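Synaptic vesicle membrane protein VAT-1 homolog-like (Homo sapiens, PDB 4A27) probably acts as an oxidoreductase of the quinone oxidoreductase branch of the zinc-containing alcohol dehydrogenase family. Local coordinates at residues 276-280 with 281-285. Numbering follows the deposited sequence.
Sequences AGFSL and LNLLF
A serine N-cap starts the short helix 280-285: S279 OG accepts from N282 N at 3.2 Å, with an N-H...O angle of 159°. Serine suits this position because its short hydroxyl reaches a first-turn amide that has no preceding helical carbonyl to bind; here OG lies opposite the serine's own N about CA-CB (chi1 162°) and beside its carbonyl carbon, which brings it to that amide. With an alanine in its place, N282 N would probably lose its capping acceptor and the helix start would be less firmly fixed. The first backbone bonds follow, L283 N to S279 O at 3.2 Å and L284 N to L280 O at 3.0 Å. The cap sits where strand 274-278, last in the parallel Rossmann-type sheet of this chain, passes into the helix; at A276 the sheet continues antiparallel into the second subunit. The N282 amide lies alongside the capping hydroxyl, its ND2 hydrogen-bonded to E270 O of the second subunit. Branched, apolar leucine tips suit the buried face: L283 CD2 meets the F278 ring edge at CE1, 3.7 Å away and near its plane, and L280 CG touches L284 CD1 at 3.9 Å, both leucines also packing on F91 and I293.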
loop_
_atom_site.group_PDB
_atom_site.type_symbol
_atom_site.label_atom_id
_atom_site.label_comp_id
_atom_site.label_asym_id
_atom_site.label_seq_id
_atom_site.Cartn_x
_atom_site.Cartn_y
_atom_site.Cartn_z
ATOM N N ALA A 276 3.265 6.039 -2.540
ATOM C CA ALA A 276 1.909 6.434 -2.836
ATOM C C ALA A 276 1.785 7.950 -2.813
ATOM O O ALA A 276 2.551 8.646 -2.146
ATOM C CB ALA A 276 0.964 5.844 -1.812
ATOM N N GLY A 277 0.768 8.450 -3.501
ATOM C CA GLY A 277 0.418 9.835 -3.431
ATOM C C GLY A 277 -1.026 9.892 -3.054
ATOM O O GLY A 277 -1.775 8.993 -3.396
ATOM N N PHE A 278 -1.417 10.953 -2.345
ATOM C CA PHE A 278 -2.788 11.102 -1.913
ATOM C C PHE A 278 -3.306 12.559 -1.986
ATOM O O PHE A 278 -2.676 13.463 -1.446
ATOM C CB PHE A 278 -2.978 10.579 -0.517
ATOM C CG PHE A 278 -4.406 10.642 -0.061
ATOM C CD1 PHE A 278 -5.375 9.839 -0.670
ATOM C CD2 PHE A 278 -4.804 11.558 0.899
ATOM C CE1 PHE A 278 -6.722 9.916 -0.270
ATOM C CE2 PHE A 278 -6.138 11.635 1.304
ATOM C CZ PHE A 278 -7.103 10.816 0.712
ATOM N N SER A 279 -4.445 12.745 -2.667
ATOM C CA SER A 279 -5.143 14.041 -2.812
ATOM C C SER A 279 -6.604 13.824 -2.537
ATOM O O SER A 279 -7.315 13.229 -3.362
ATOM C CB SER A 279 -5.019 14.552 -4.239
ATOM O OG SER A 279 -6.010 15.555 -4.470
ATOM N N LEU A 280 -7.067 14.223 -1.358
ATOM C CA LEU A 280 -8.466 14.035 -1.019
ATOM C C LEU A 280 -9.411 14.780 -1.995
ATOM O O LEU A 280 -10.469 14.266 -2.335
ATOM C CB LEU A 280 -8.734 14.484 0.420
ATOM C CG LEU A 280 -10.164 14.413 0.944
ATOM C CD1 LEU A 280 -10.784 13.033 0.638
ATOM C CD2 LEU A 280 -10.190 14.721 2.489
ATOM N N LEU A 281 -9.072 16.004 -2.360
ATOM C CA LEU A 281 -9.953 16.807 -3.209
ATOM C C LEU A 281 -10.197 16.122 -4.548
ATOM O O LEU A 281 -11.353 16.017 -4.989
ATOM C CB LEU A 281 -9.429 18.239 -3.393
ATOM C CG LEU A 281 -9.552 19.046 -2.095
ATOM C CD1 LEU A 281 -9.028 20.398 -2.308
ATOM C CD2 LEU A 281 -10.979 19.144 -1.491
ATOM N N ASN A 282 -9.136 15.610 -5.155
ATOM C CA ASN A 282 -9.269 14.848 -6.401
ATOM C C ASN A 282 -10.103 13.604 -6.259
ATOM O O ASN A 282 -10.880 13.286 -7.160
ATOM C CB ASN A 282 -7.919 14.435 -6.946
ATOM C CG ASN A 282 -7.156 15.585 -7.520
ATOM O OD1 ASN A 282 -7.664 16.712 -7.601
ATOM N ND2 ASN A 282 -5.911 15.327 -7.890
ATOM N N LEU A 283 -9.948 12.912 -5.133
ATOM C CA LEU A 283 -10.732 11.720 -4.847
ATOM C C LEU A 283 -12.209 12.065 -4.799
ATOM O O LEU A 283 -13.037 11.312 -5.314
ATOM C CB LEU A 283 -10.298 11.090 -3.510
ATOM C CG LEU A 283 -10.651 9.642 -3.198
ATOM C CD1 LEU A 283 -10.145 8.687 -4.297
ATOM C CD2 LEU A 283 -10.056 9.225 -1.829
ATOM N N LEU A 284 -12.519 13.221 -4.199
ATOM C CA LEU A 284 -13.883 13.702 -4.050
ATOM C C LEU A 284 -14.536 14.204 -5.362
ATOM O O LEU A 284 -15.614 13.754 -5.729
ATOM C CB LEU A 284 -13.944 14.835 -3.043
ATOM C CG LEU A 284 -13.734 14.410 -1.598
ATOM C CD1 LEU A 284 -13.419 15.637 -0.751
ATOM C CD2 LEU A 284 -14.939 13.636 -1.083
ATOM N N PHE A 285 -13.852 15.112 -6.039
ATOM C CA PHE A 285 -14.452 15.964 -7.055
ATOM C C PHE A 285 -14.058 15.576 -8.479
ATOM O O PHE A 285 -14.668 16.082 -9.396
ATOM C CB PHE A 285 -14.075 17.438 -6.821
ATOM C CG PHE A 285 -14.592 18.008 -5.537
ATOM C CD1 PHE A 285 -15.928 17.878 -5.181
ATOM C CD2 PHE A 285 -13.746 18.682 -4.675
ATOM C CE1 PHE A 285 -16.408 18.414 -3.970
ATOM C CE2 PHE A 285 -14.232 19.233 -3.482
ATOM C CZ PHE A 285 -15.552 19.085 -3.134
#